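Local coordinates for acyl-CoA dehydrogenase FadE3 (Mycobacterium smegmatis, PDB 4IV6), which is a tetrameric flavoprotein of the acyl-CoA dehydrogenase family, modelled here with dihydroflavine-adenine dinucleotide, at residues G81-A86 with A359-V364; T254-A259 with E353-D358. All coordinates share one frame; numbering follows the deposited sequence. Where two conformers were deposited one is given.

Contact 1: G81-A86 with A359-V364; sequences GWMSLA and APLMIV. With FDA (dihydroflavine-adenine dinucleotide), chain D.
M83 reaches from near the start of helix 83-102 to L361 and M362 near the end of helix 352-364. The apolar contact rests on its thioether. CG lies anti to the backbone N (chi1 -174°) and SD continues the line, so the side chain crosses the gap almost straight before the bend at chi3 (74°) turns the methyl CE onto L361. There CE of M83 meets L361 CB at 3.7 Å and lies near L361 CG and CD1. The CG and SD of M83 run past M362 in the opposite sense to its own chain. Both methionines were modelled in two conformers, and the very short sulfur-to-sulfur approach in this pair is doubtful. V256 of helix 234-270 also touches M83. Y206 packs on both M83 and L361, and its neighbour K207 is held to the same helix as M83 by a hydrogen bond between K207 O and S84 OG.

The other branch of L361 meets dihydroflavine-adenine dinucleotide: L361 CD2 lies 3.5 Å from the flavin methyl FDA C7M. V364 O comes equally near the ligand, 3.5 Å from FDA O3'.

Buried throughout, this is a helix-to-helix junction of the N- and C-terminal helical domains of an acyl-CoA dehydrogenase, lying beside the dimethylbenzene end of the flavin in its pocket.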
loop_
_atom_site.group_PDB
_atom_site.type_symbol
_atom_site.label_atom_id
_atom_site.label_comp_id
_atom_site.label_asym_id
_atom_site.label_seq_id
_atom_site.Cartn_x
_atom_site.Cartn_y
_atom_site.Cartn_z
ATOM N N GLY B 81 14.224 23.484 -0.834
ATOM C CA GLY B 81 14.647 24.209 -2.041
ATOM C C GLY B 81 15.341 23.324 -3.075
ATOM O O GLY B 81 15.048 23.377 -4.263
ATOM N N TRP B 82 16.269 22.508 -2.618
ATOM C CA TRP B 82 17.040 21.635 -3.501
ATOM C C TRP B 82 17.759 20.604 -2.651
ATOM O O TRP B 82 18.635 20.964 -1.860
ATOM C CB TRP B 82 18.042 22.439 -4.330
ATOM C CG TRP B 82 18.743 21.717 -5.432
ATOM C CD1 TRP B 82 18.471 20.466 -5.928
ATOM C CD2 TRP B 82 19.813 22.237 -6.226
ATOM N NE1 TRP B 82 19.308 20.194 -6.989
ATOM C CE2 TRP B 82 20.151 21.253 -7.177
ATOM C CE3 TRP B 82 20.519 23.445 -6.223
ATOM C CZ2 TRP B 82 21.168 21.436 -8.111
ATOM C CZ3 TRP B 82 21.531 23.617 -7.160
ATOM C CH2 TRP B 82 21.838 22.615 -8.086
ATOM N N MET B 83 17.362 19.331 -2.807
ATOM C CA MET B 83 17.888 18.241 -1.989
ATOM C C MET B 83 19.416 18.279 -1.974
ATOM O O MET B 83 20.049 18.063 -0.935
ATOM C CB MET B 83 17.401 16.890 -2.532
ATOM C CG MET B 83 17.778 15.690 -1.662
ATOM S SD MET B 83 17.293 14.100 -2.383
ATOM C CE MET B 83 18.516 13.928 -3.680
ATOM N N SER B 84 19.992 18.546 -3.145
ATOM C CA SER B 84 21.447 18.556 -3.306
ATOM C C SER B 84 22.172 19.514 -2.330
ATOM O O SER B 84 23.315 19.259 -1.945
ATOM C CB SER B 84 21.812 18.918 -4.761
ATOM O OG SER B 84 21.334 17.936 -5.690
ATOM N N LEU B 85 21.551 20.630 -1.970
ATOM C CA LEU B 85 22.195 21.570 -1.058
ATOM C C LEU B 85 22.272 21.017 0.371
ATOM O O LEU B 85 23.264 21.257 1.092
ATOM C CB LEU B 85 21.504 22.952 -1.091
ATOM C CG LEU B 85 21.484 23.635 -2.468
ATOM C CD1 LEU B 85 20.778 24.983 -2.336
ATOM C CD2 LEU B 85 22.883 23.854 -3.056
ATOM N N ALA B 86 21.273 20.245 0.783
ATOM C CA ALA B 86 21.368 19.537 2.063
ATOM C C ALA B 86 22.434 18.456 1.973
ATOM O O ALA B 86 23.224 18.257 2.893
ATOM C CB ALA B 86 20.017 18.949 2.433
ATOM N N ALA B 359 13.779 11.857 -4.668
ATOM C CA ALA B 359 13.297 11.091 -3.521
ATOM C C ALA B 359 13.909 9.690 -3.342
ATOM O O ALA B 359 14.245 9.326 -2.218
ATOM C CB ALA B 359 11.756 11.022 -3.544
ATOM N N PRO B 360 14.111 8.941 -4.423
ATOM C CA PRO B 360 14.729 7.635 -4.278
ATOM C C PRO B 360 16.144 7.647 -3.698
ATOM O O PRO B 360 16.565 6.639 -3.098
ATOM C CB PRO B 360 14.717 7.065 -5.702
ATOM C CG PRO B 360 13.714 7.859 -6.439
ATOM C CD PRO B 360 13.726 9.207 -5.820
ATOM N N LEU B 361 16.839 8.773 -3.797
ATOM C CA LEU B 361 18.189 8.871 -3.229
ATOM C C LEU B 361 18.197 8.518 -1.753
ATOM O O LEU B 361 19.069 7.760 -1.313
ATOM C CB LEU B 361 18.769 10.266 -3.426
ATOM C CG LEU B 361 20.229 10.539 -3.005
ATOM C CD1 LEU B 361 20.335 11.019 -1.575
ATOM C CD2 LEU B 361 21.168 9.353 -3.227
ATOM N N MET B 362 17.242 9.041 -0.982
ATOM C CA MET B 362 17.199 8.820 0.463
ATOM C C MET B 362 16.781 7.403 0.826
ATOM O O MET B 362 16.962 6.971 1.955
ATOM C CB MET B 362 16.256 9.829 1.132
ATOM C CG MET B 362 16.829 11.242 1.203
ATOM S SD MET B 362 16.781 12.138 -0.356
ATOM C CE MET B 362 15.097 12.810 -0.283
ATOM N N ILE B 363 16.224 6.687 -0.131
ATOM C CA ILE B 363 15.814 5.295 0.045
ATOM C C ILE B 363 16.957 4.297 -0.224
ATOM O O ILE B 363 17.167 3.379 0.579
ATOM C CB ILE B 363 14.623 5.002 -0.889
ATOM C CG1 ILE B 363 13.362 5.628 -0.301
ATOM C CG2 ILE B 363 14.398 3.524 -1.093
ATOM C CD1 ILE B 363 12.153 5.524 -1.215
ATOM N N VAL B 364 17.672 4.463 -1.341
ATOM C CA VAL B 364 18.666 3.469 -1.812
ATOM C C VAL B 364 20.108 3.885 -1.645
ATOM O O VAL B 364 21.008 3.039 -1.741
ATOM C CB VAL B 364 18.520 3.090 -3.312
ATOM C CG1 VAL B 364 17.132 2.604 -3.601
ATOM C CG2 VAL B 364 18.897 4.245 -4.256
HETATM P PA FDA D . 24.009 -3.541 -1.952
HETATM O O1A FDA D . 24.570 -3.662 -0.557
HETATM O O2A FDA D . 24.716 -4.178 -3.117
HETATM O O5B FDA D . 22.493 -4.056 -1.912
HETATM C C5B FDA D . 21.704 -4.277 -3.104
HETATM C C4B FDA D . 20.278 -4.680 -2.689
HETATM O O4B FDA D . 20.292 -5.803 -1.787
HETATM C C3B FDA D . 19.570 -3.582 -1.926
HETATM O O3B FDA D . 18.147 -3.703 -2.136
HETATM C C2B FDA D . 19.951 -3.894 -0.494
HETATM O O2B FDA D . 19.070 -3.354 0.486
HETATM C C1B FDA D . 19.827 -5.399 -0.510
HETATM N N9A FDA D . 20.605 -6.070 0.566
HETATM C C8A FDA D . 21.952 -6.169 0.619
HETATM N N7A FDA D . 22.325 -6.880 1.701
HETATM C C5A FDA D . 21.190 -7.229 2.352
HETATM C C6A FDA D . 20.853 -7.969 3.557
HETATM N N6A FDA D . 21.832 -8.489 4.300
HETATM N N1A FDA D . 19.561 -8.122 3.921
HETATM C C2A FDA D . 18.573 -7.627 3.157
HETATM N N3A FDA D . 18.800 -6.921 2.027
HETATM C C4A FDA D . 20.059 -6.718 1.587
HETATM N N1 FDA D . 28.354 6.075 0.457
HETATM C C2 FDA D . 29.345 6.648 1.134
HETATM O O2 FDA D . 30.136 5.926 1.771
HETATM N N3 FDA D . 29.520 7.981 1.153
HETATM C C4 FDA D . 28.746 8.845 0.495
HETATM O O4 FDA D . 28.974 10.084 0.524
HETATM C C4X FDA D . 27.604 8.290 -0.259
HETATM N N5 FDA D . 26.763 9.051 -0.990
HETATM C C5X FDA D . 26.031 8.478 -1.979
HETATM C C6 FDA D . 25.482 9.241 -3.015
HETATM C C7 FDA D . 24.698 8.661 -4.012
HETATM C C7M FDA D . 24.143 9.491 -5.142
HETATM C C8 FDA D . 24.430 7.278 -3.969
HETATM C C8M FDA D . 23.586 6.558 -4.996
HETATM C C9 FDA D . 24.979 6.521 -2.947
HETATM C C9A FDA D . 25.793 7.099 -1.960
HETATM N N10 FDA D . 26.362 6.284 -0.960
HETATM C C10 FDA D . 27.469 6.817 -0.262
HETATM C "C1'" FDA D . 26.386 4.839 -1.213
HETATM C "C2'" FDA D . 25.201 4.234 -0.492
HETATM O "O2'" FDA D . 25.357 4.326 0.925
HETATM C "C3'" FDA D . 25.060 2.779 -0.939
HETATM O "O3'" FDA D . 24.487 2.778 -2.243
HETATM C "C4'" FDA D . 24.190 1.950 -0.023
HETATM O "O4'" FDA D . 25.027 1.600 1.091
HETATM C "C5'" FDA D . 23.736 0.639 -0.691
HETATM O "O5'" FDA D . 24.869 -0.002 -1.232
HETATM P P FDA D . 24.886 -0.905 -2.533
HETATM O O1P FDA D . 26.278 -1.505 -2.515
HETATM O O2P FDA D . 24.463 -0.092 -3.707
HETATM O O3P FDA D . 23.732 -1.987 -2.215
#

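Contact 2: T254-A259 with E353-D358; sequences TGVARA and ERYFRD
V256 and Y355 mark the nearest backbone approach, 6.2 Å between their CA atoms, where helices 234-270 and 352-364 run past each other in roughly opposite directions. Both segments are helical throughout; no hydrogen bond joins the two segments, and the contact between them is apolar.

Y355 lies against V256 and A259, which are three residues apart on the facing helix. The CB of A259 sits over one face of the tyrosine ring, displaced toward its rim, in a CH-pi contact 3.9 Å from the ring centroid and 25° off the normal; its nearest ring atom is CZ of Y355. Near the base of the tyrosine, V256 CG1, placed anti to its own backbone N, touches Y355 CB at 3.8 Å. The hydroxyl at the far end of the ring, Y355 OH, is hydrogen-bonded to D263 OD2, one turn beyond A259.

Elsewhere on helix 352-364, R357 grips E353 one turn earlier with two nitrogens side-on. R357 NE meets E353 OE2 at 2.9 Å and R357 NH2 meets E353 OE1 at 3.0 Å. Both oxygens lie close to the guanidinium plane, although the carboxylate is tilted, being met 33° to 36° out of its own plane. A second ion pair, to E34, uses R357 NH1. F356, on another side of this helix, stacks on F356 of the second subunit.

Close antiparallel helix packing, with an aromatic ring of one helix laid against an alanine of the other, thus joins two helices of the largely helical C-terminal domain of the acyl-CoA dehydrogenase fold.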
loop_
_atom_site.group_PDB
_atom_site.type_symbol
_atom_site.label_atom_id
_atom_site.label_comp_id
_atom_site.label_asym_id
_atom_site.label_seq_id
_atom_site.Cartn_x
_atom_site.Cartn_y
_atom_site.Cartn_z
ATOM N N THR B 254 11.896 14.919 4.560
ATOM C CA THR B 254 10.759 15.756 4.879
ATOM C C THR B 254 10.789 17.081 4.124
ATOM O O THR B 254 9.751 17.630 3.835
ATOM C CB THR B 254 10.565 16.019 6.375
ATOM O OG1 THR B 254 11.732 16.635 6.930
ATOM C CG2 THR B 254 10.210 14.734 7.080
ATOM N N GLY B 255 11.978 17.555 3.763
ATOM C CA GLY B 255 12.125 18.800 3.020
ATOM C C GLY B 255 11.647 18.632 1.602
ATOM O O GLY B 255 10.866 19.456 1.106
ATOM N N VAL B 256 12.077 17.538 0.959
ATOM C CA VAL B 256 11.615 17.223 -0.387
ATOM C C VAL B 256 10.083 16.999 -0.400
ATOM O O VAL B 256 9.375 17.520 -1.253
ATOM C CB VAL B 256 12.367 16.024 -0.997
ATOM C CG1 VAL B 256 11.727 15.594 -2.307
ATOM C CG2 VAL B 256 13.817 16.397 -1.261
ATOM N N ALA B 257 9.587 16.263 0.585
ATOM C CA ALA B 257 8.144 16.098 0.773
ATOM C C ALA B 257 7.398 17.422 0.939
ATOM O O ALA B 257 6.318 17.589 0.343
ATOM C CB ALA B 257 7.867 15.192 1.953
ATOM N N ARG B 258 7.952 18.362 1.715
ATOM C CA ARG B 258 7.297 19.659 1.932
ATOM C C ARG B 258 7.171 20.361 0.594
ATOM O O ARG B 258 6.130 20.920 0.286
ATOM C CB ARG B 258 8.051 20.566 2.911
ATOM C CG ARG B 258 7.781 20.276 4.389
ATOM C CD ARG B 258 8.648 21.150 5.292
ATOM N NE ARG B 258 8.311 22.544 5.072
ATOM C CZ ARG B 258 9.038 23.579 5.465
ATOM N NH1 ARG B 258 10.144 23.406 6.138
ATOM N NH2 ARG B 258 8.654 24.807 5.157
ATOM N N ALA B 259 8.221 20.276 -0.219
ATOM C CA ALA B 259 8.232 20.957 -1.525
ATOM C C ALA B 259 7.192 20.345 -2.475
ATOM O O ALA B 259 6.440 21.057 -3.117
ATOM C CB ALA B 259 9.617 20.923 -2.153
ATOM N N GLU B 353 8.611 16.799 -11.062
ATOM C CA GLU B 353 9.424 15.726 -11.633
ATOM C C GLU B 353 10.792 15.664 -10.987
ATOM O O GLU B 353 11.334 14.592 -10.815
ATOM C CB GLU B 353 9.561 15.847 -13.150
ATOM C CG GLU B 353 10.380 17.032 -13.634
ATOM C CD GLU B 353 11.875 16.758 -13.771
ATOM O OE1 GLU B 353 12.674 17.705 -13.592
ATOM O OE2 GLU B 353 12.243 15.615 -14.085
ATOM N N ARG B 354 11.330 16.813 -10.587
ATOM C CA ARG B 354 12.602 16.833 -9.903
ATOM C C ARG B 354 12.483 16.176 -8.512
ATOM O O ARG B 354 13.366 15.404 -8.121
ATOM C CB ARG B 354 13.142 18.263 -9.759
ATOM C CG ARG B 354 14.543 18.269 -9.200
ATOM C CD ARG B 354 14.876 19.434 -8.338
ATOM N NE ARG B 354 14.232 20.725 -8.627
ATOM C CZ ARG B 354 14.011 21.615 -7.655
ATOM N NH1 ARG B 354 14.354 21.329 -6.379
ATOM N NH2 ARG B 354 13.471 22.790 -7.933
ATOM N N TYR B 355 11.435 16.510 -7.755
ATOM C CA TYR B 355 11.274 15.874 -6.445
ATOM C C TYR B 355 11.153 14.366 -6.593
ATOM O O TYR B 355 11.655 13.622 -5.766
ATOM C CB TYR B 355 10.089 16.432 -5.647
ATOM C CG TYR B 355 9.954 17.933 -5.689
ATOM C CD1 TYR B 355 11.046 18.771 -5.493
ATOM C CD2 TYR B 355 8.701 18.518 -5.896
ATOM C CE1 TYR B 355 10.904 20.154 -5.536
ATOM C CE2 TYR B 355 8.558 19.886 -5.946
ATOM C CZ TYR B 355 9.645 20.689 -5.754
ATOM O OH TYR B 355 9.438 22.038 -5.764
ATOM N N PHE B 356 10.452 13.939 -7.635
ATOM C CA PHE B 356 10.246 12.530 -7.938
ATOM C C PHE B 356 11.599 11.849 -8.223
ATOM O O PHE B 356 11.839 10.743 -7.783
ATOM C CB PHE B 356 9.286 12.416 -9.137
ATOM C CG PHE B 356 9.030 11.016 -9.623
ATOM C CD1 PHE B 356 8.098 10.200 -8.995
ATOM C CD2 PHE B 356 9.669 10.523 -10.751
ATOM C CE1 PHE B 356 7.844 8.909 -9.473
ATOM C CE2 PHE B 356 9.413 9.246 -11.219
ATOM C CZ PHE B 356 8.500 8.448 -10.586
ATOM N N ARG B 357 12.480 12.529 -8.947
ATOM C CA ARG B 357 13.806 11.982 -9.254
ATOM C C ARG B 357 14.737 12.015 -8.038
ATOM O O ARG B 357 15.626 11.204 -7.943
ATOM C CB ARG B 357 14.466 12.782 -10.397
ATOM C CG ARG B 357 13.916 12.538 -11.786
ATOM C CD ARG B 357 14.765 13.240 -12.819
ATOM N NE ARG B 357 14.619 14.690 -12.757
ATOM C CZ ARG B 357 15.500 15.549 -12.253
ATOM N NH1 ARG B 357 16.671 15.150 -11.784
ATOM N NH2 ARG B 357 15.232 16.849 -12.289
ATOM N N ASP B 358 14.541 12.977 -7.136
ATOM C CA ASP B 358 15.414 13.133 -5.967
ATOM C C ASP B 358 15.058 12.169 -4.814
ATOM O O ASP B 358 15.929 11.696 -4.099
ATOM C CB ASP B 358 15.389 14.564 -5.458
ATOM C CG ASP B 358 16.268 15.504 -6.296
ATOM O OD1 ASP B 358 17.050 15.010 -7.149
ATOM O OD2 ASP B 358 16.175 16.726 -6.087
#

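From the N terminus, the chain leaves residues 81-86 in the N-terminal helical domain, passes through the strands of the middle domain and enters helix 234-270, where contact 2 opens at 254-259. After helices 282-310 and 316-340 it reaches helix 352-364, whose residues 353-358 close contact 2 and whose next residues, 359-364, close contact 1. The smaller loop is therefore nested in the larger. The two sites also touch: V256 CG2 lies 3.8 Å from M83 CB, and R354 NH1 is hydrogen-bonded to G81 O. Helix 352-364 thus ties the N-terminal helices to the C-terminal domain, and in both contacts it also borders the second subunit.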